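Local coordinates for iota-carrageenase (Alteromonas sp., PDB 1H80), which hydrolyses the 1,4-beta linkages of iota-carrageenan, a sulfated galactan of red algal cell walls, from within the chain and with inversion of anomeric configuration, at residues Ser146-Asp151 with Glu180-Asn185; Gly192-Tyr197 with Arg205-Glu210. All blocks are in the same frame, centred on the assembly; numbering follows the deposited sequence.

Interaction 1: Ser146-Asp151 with Glu180-Asn185; sequences SNFTID and ERIKQN
Ile150 reaches across to Ile182, its CD1 lying 3.9 Å from Ile182 CG2. Both isoleucines hold CG1 opposite the carbonyl carbon (chi1 -57° in Ile150). The chain of Ile150, extended at chi2, carries CD1 to Ile182, which it meets obliquely. On the same side CG1 of Ile182 sits over one face of the Phe148 ring, a CH-pi contact with 4.1 Å to the ring centroid. The Ile150 backbone is gripped too. Its N donates to Lys183 O at 2.7 Å, and its O accepts from Asn185 N at 2.8 Å.

These strands run parallel, in register, on successive turns of the right-handed beta-helix expected of this pectate lyase-like family. Phe148, Ile150 and Ile182 face inward, where Leu193 meets both isoleucines and Phe135 and Phe120 meet the phenylalanine. The chain turns a corner at Arg181, which has positive phi, as does its neighbour Asn147.

At this corner Asn147 and Arg181 point the same way. In the conformer described, one of two deposited for the arginine, amide and guanidinium are stacked with planes 27° apart. Asn147 OD1 lies over the guanidinium face, offset toward its rim. Its angle to Arg181 NH2 is poor for a direct bond, and a water links the groups instead, giving a proton to Asn147 OD1 at 2.8 Å and accepting one from Arg181 NH2. Asn147 ND2 is held by the carbonyls of Gly115 and Gly117. At the other end Asn185 ND2 donates to Asp151 OD1 at 3.0 Å, nearly in its own amide plane. Asp151 OD2 forms a salt bridge with Lys125.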
# COMPACT_ATOMS: atom_id res chain seq x y z
N SER A 146 -4.81 -8.84 -10.71
CA SER A 146 -3.52 -9.46 -10.97
C SER A 146 -2.74 -9.08 -12.21
O SER A 146 -3.33 -8.70 -13.21
CB SER A 146 -3.79 -10.98 -11.05
OG SER A 146 -2.70 -11.74 -11.53
N ASN A 147 -1.42 -9.20 -12.12
CA ASN A 147 -0.53 -9.04 -13.25
C ASN A 147 -0.37 -7.79 -14.11
O ASN A 147 -0.78 -7.77 -15.28
CB ASN A 147 -0.81 -10.21 -14.16
CG ASN A 147 0.37 -10.60 -15.01
OD1 ASN A 147 1.52 -10.30 -14.69
ND2 ASN A 147 0.09 -11.31 -16.10
N PHE A 148 0.26 -6.76 -13.55
CA PHE A 148 0.53 -5.56 -14.31
C PHE A 148 1.59 -4.75 -13.60
O PHE A 148 1.92 -5.00 -12.44
CB PHE A 148 -0.75 -4.75 -14.56
CG PHE A 148 -1.51 -4.41 -13.32
CD1 PHE A 148 -1.25 -3.22 -12.64
CD2 PHE A 148 -2.53 -5.24 -12.86
CE1 PHE A 148 -1.99 -2.87 -11.51
CE2 PHE A 148 -3.28 -4.89 -11.73
CZ PHE A 148 -3.01 -3.70 -11.06
N THR A 149 2.16 -3.82 -14.35
CA THR A 149 3.20 -2.95 -13.83
C THR A 149 2.62 -1.55 -13.82
O THR A 149 1.86 -1.17 -14.71
CB THR A 149 4.44 -2.98 -14.74
OG1 THR A 149 5.01 -4.29 -14.73
CG2 THR A 149 5.48 -1.97 -14.26
N ILE A 150 2.96 -0.79 -12.79
CA ILE A 150 2.49 0.57 -12.67
C ILE A 150 3.70 1.49 -12.73
O ILE A 150 4.55 1.46 -11.84
CB ILE A 150 1.78 0.80 -11.32
CG1 ILE A 150 0.63 -0.19 -11.17
CG2 ILE A 150 1.29 2.24 -11.23
CD1 ILE A 150 0.06 -0.25 -9.77
N ASP A 151 3.79 2.28 -13.80
CA ASP A 151 4.88 3.24 -13.93
C ASP A 151 4.36 4.52 -13.30
O ASP A 151 3.67 5.31 -13.94
CB ASP A 151 5.22 3.48 -15.41
CG ASP A 151 6.34 2.59 -15.91
OD1 ASP A 151 6.69 1.61 -15.21
OD2 ASP A 151 6.86 2.88 -17.00
N GLU A 180 -2.45 -9.76 -6.65
CA GLU A 180 -1.14 -10.33 -6.90
C GLU A 180 -0.44 -9.94 -8.17
O GLU A 180 -1.04 -9.38 -9.09
CB GLU A 180 -1.26 -11.85 -6.94
CG GLU A 180 -2.27 -12.30 -8.01
CD GLU A 180 -2.10 -13.74 -8.46
OE1 GLU A 180 -1.80 -14.60 -7.61
OE2 GLU A 180 -2.30 -14.01 -9.66
N ARG A 181 0.85 -10.25 -8.22
CA ARG A 181 1.69 -9.99 -9.39
C ARG A 181 1.61 -8.57 -9.89
O ARG A 181 1.20 -8.32 -11.02
CB ARG A 181 1.31 -10.96 -10.51
CG ARG A 181 1.44 -12.42 -10.12
CD ARG A 181 1.00 -13.32 -11.26
NE ARG A 181 1.86 -13.17 -12.43
CZ ARG A 181 1.58 -13.67 -13.63
NH1 ARG A 181 0.45 -14.34 -13.82
NH2 ARG A 181 2.42 -13.49 -14.63
N ILE A 182 2.03 -7.63 -9.06
CA ILE A 182 2.03 -6.23 -9.44
C ILE A 182 3.37 -5.63 -9.06
O ILE A 182 3.93 -5.93 -8.01
CB ILE A 182 0.90 -5.46 -8.73
CG1 ILE A 182 -0.45 -6.06 -9.10
CG2 ILE A 182 0.94 -3.99 -9.16
CD1 ILE A 182 -1.62 -5.50 -8.30
N LYS A 183 3.89 -4.81 -9.96
CA LYS A 183 5.16 -4.13 -9.73
C LYS A 183 4.88 -2.66 -9.92
O LYS A 183 4.24 -2.27 -10.90
CB LYS A 183 6.21 -4.59 -10.75
CG LYS A 183 7.46 -3.71 -10.81
CD LYS A 183 8.21 -3.69 -9.49
CE LYS A 183 9.38 -2.72 -9.54
NZ LYS A 183 10.37 -3.09 -10.59
N GLN A 184 5.33 -1.84 -8.98
CA GLN A 184 5.15 -0.40 -9.08
C GLN A 184 6.50 0.27 -9.12
O GLN A 184 7.37 0.01 -8.28
CB GLN A 184 4.35 0.13 -7.89
CG GLN A 184 4.08 1.63 -7.98
CD GLN A 184 3.02 2.09 -7.00
OE1 GLN A 184 2.12 1.33 -6.65
NE2 GLN A 184 3.11 3.34 -6.56
N ASN A 185 6.70 1.13 -10.11
CA ASN A 185 7.96 1.85 -10.24
C ASN A 185 7.79 3.31 -9.86
O ASN A 185 6.74 3.92 -10.11
CB ASN A 185 8.48 1.79 -11.68
CG ASN A 185 8.82 0.38 -12.11
OD1 ASN A 185 9.61 -0.30 -11.47
ND2 ASN A 185 8.23 -0.06 -13.22
O HOH W 1 4.04 -11.47 -15.18

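Interaction 2: Gly192-Tyr197 with Arg205-Glu210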
# COMPACT_ATOMS: atom_id res chain seq x y z
N GLY A 192 2.84 4.06 -2.11
CA GLY A 192 3.35 2.79 -2.56
C GLY A 192 2.29 1.99 -3.28
O GLY A 192 1.34 2.54 -3.83
N LEU A 193 2.44 0.67 -3.25
CA LEU A 193 1.52 -0.20 -3.97
C LEU A 193 0.16 -0.43 -3.32
O LEU A 193 -0.87 -0.09 -3.91
CB LEU A 193 2.23 -1.53 -4.24
CG LEU A 193 1.56 -2.57 -5.13
CD1 LEU A 193 0.96 -1.92 -6.37
CD2 LEU A 193 2.62 -3.60 -5.52
N ILE A 194 0.16 -0.99 -2.12
CA ILE A 194 -1.08 -1.27 -1.41
C ILE A 194 -1.21 -0.53 -0.09
O ILE A 194 -0.24 -0.40 0.65
CB ILE A 194 -1.18 -2.77 -1.00
CG1 ILE A 194 -0.84 -3.68 -2.17
CG2 ILE A 194 -2.57 -3.06 -0.44
CD1 ILE A 194 -1.79 -3.57 -3.34
N GLN A 195 -2.40 -0.02 0.19
CA GLN A 195 -2.64 0.55 1.51
C GLN A 195 -3.97 -0.07 1.90
O GLN A 195 -4.94 -0.01 1.15
CB GLN A 195 -2.74 2.07 1.55
CG GLN A 195 -2.99 2.51 3.00
CD GLN A 195 -2.48 3.90 3.34
OE1 GLN A 195 -2.60 4.34 4.49
NE2 GLN A 195 -1.93 4.59 2.36
N THR A 196 -4.00 -0.70 3.08
CA THR A 196 -5.20 -1.37 3.56
C THR A 196 -5.89 -0.64 4.70
O THR A 196 -5.24 -0.23 5.66
CB THR A 196 -4.88 -2.78 4.06
OG1 THR A 196 -4.06 -2.70 5.23
CG2 THR A 196 -4.14 -3.57 2.99
N TYR A 197 -7.20 -0.50 4.60
CA TYR A 197 -7.99 0.17 5.63
C TYR A 197 -8.98 -0.82 6.23
O TYR A 197 -9.03 -1.01 7.45
CB TYR A 197 -8.73 1.35 5.02
CG TYR A 197 -7.80 2.37 4.42
CD1 TYR A 197 -7.08 3.25 5.23
CD2 TYR A 197 -7.62 2.45 3.04
CE1 TYR A 197 -6.20 4.18 4.68
CE2 TYR A 197 -6.74 3.37 2.48
CZ TYR A 197 -6.04 4.23 3.30
OH TYR A 197 -5.18 5.15 2.74
N ARG A 205 -0.01 -11.24 -2.87
CA ARG A 205 1.10 -12.08 -3.29
C ARG A 205 1.90 -11.54 -4.46
O ARG A 205 1.34 -11.00 -5.42
CB ARG A 205 0.55 -13.47 -3.63
CG ARG A 205 1.56 -14.49 -4.14
CD ARG A 205 0.89 -15.87 -4.26
NE ARG A 205 -0.25 -15.86 -5.18
CZ ARG A 205 -1.20 -16.80 -5.20
NH1 ARG A 205 -1.14 -17.82 -4.36
NH2 ARG A 205 -2.19 -16.72 -6.07
N ASN A 206 3.22 -11.68 -4.38
CA ASN A 206 4.13 -11.23 -5.43
C ASN A 206 3.88 -9.77 -5.77
O ASN A 206 3.46 -9.43 -6.87
CB ASN A 206 3.95 -12.09 -6.68
CG ASN A 206 5.08 -11.90 -7.67
OD1 ASN A 206 5.92 -11.02 -7.51
ND2 ASN A 206 5.10 -12.73 -8.71
N LEU A 207 4.14 -8.91 -4.79
CA LEU A 207 3.97 -7.47 -4.94
C LEU A 207 5.32 -6.82 -4.71
O LEU A 207 6.04 -7.20 -3.79
CB LEU A 207 2.96 -6.97 -3.90
CG LEU A 207 1.58 -7.63 -3.96
CD1 LEU A 207 0.72 -7.08 -2.84
CD2 LEU A 207 0.93 -7.38 -5.32
N HIS A 208 5.66 -5.86 -5.55
CA HIS A 208 6.95 -5.18 -5.43
C HIS A 208 6.76 -3.70 -5.71
O HIS A 208 6.18 -3.32 -6.72
CB HIS A 208 7.92 -5.80 -6.44
CG HIS A 208 9.29 -5.18 -6.43
ND1 HIS A 208 10.28 -5.58 -7.31
CD2 HIS A 208 9.83 -4.21 -5.66
CE1 HIS A 208 11.37 -4.87 -7.08
NE2 HIS A 208 11.13 -4.04 -6.09
N SER A 209 7.23 -2.87 -4.79
CA SER A 209 7.13 -1.43 -4.97
C SER A 209 8.50 -0.80 -4.87
O SER A 209 9.27 -1.12 -3.96
CB SER A 209 6.20 -0.80 -3.93
OG SER A 209 6.15 0.61 -4.10
N GLU A 210 8.82 0.07 -5.83
CA GLU A 210 10.07 0.79 -5.83
C GLU A 210 9.69 2.14 -5.25
O GLU A 210 9.00 2.93 -5.90
CB GLU A 210 10.59 0.97 -7.26
CG GLU A 210 11.85 1.83 -7.33
CD GLU A 210 12.25 2.13 -8.75
OE1 GLU A 210 11.47 2.80 -9.47
OE2 GLU A 210 13.35 1.71 -9.16
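Leu193 and Leu207 meet inside the right-handed beta-helix, where chain segments from different faces of the solenoid pack side chain to side chain. The chain turns corners at Leu193 and Asn206. Strand 194-196 runs beside strand 160-167, while strand 202-210 lies between strands 177-185 and 231-243.

The tight part is apolar. The two leucines cross at about a right angle, with Leu193 CD2 3.8 Å from Leu207 CB. Leu193 carries CG opposite its backbone N (chi1 -172°), which brings CD2 against the base of Leu207 and also close to the carbonyl O of His208. Further along, Ile194 crosses Leu207 in the same way, and its CG1 is 3.8 Å from Leu207 CD1. Ile182 and Gln184 of the adjoining strand also touch Leu193. The contact is thus one part of a wider buried core.

The outer side is looser. His208 points away from Leu193 and is partly exposed, with NE2 hydrogen-bonded to Ser243 OG.

Near Gly192 the packing is thinner, and no polar bond joins the segments. Ser209 CB approaches Leu193 CB at 4.0 Å, the two side chains meeting at their bases. Ser209 OG is hydrogen-bonded to the carbonyl O of Gly211, and it lies 3.9 Å from Gly192 CA.

How the interactions relate
Interactions 1 and 2 have centres about 9 Å apart and meet along strands 177-185 and 202-210, neighbours in the beta-helix wall. Glu180 OE1 and Arg205 NH2 form a salt bridge of 2.6 Å. Further along, Gln184 N and His208 O are 2.8 Å apart, probably a hydrogen bond. Gln184 also faces segment 192-197: its OE1 lies 3.1 Å from Leu193 CA and is hydrogen-bonded to Ser159 OG. Interaction 1 is backbone-bonded; interaction 2 joins side chains of two faces near a corner. A bound sodium ion lies about 6 Å from the side chain of Gln184, too far for direct coordination. A glycerol, probably from the crystallisation liquor, is hydrogen-bonded to Asn147 OD1 in interaction 1.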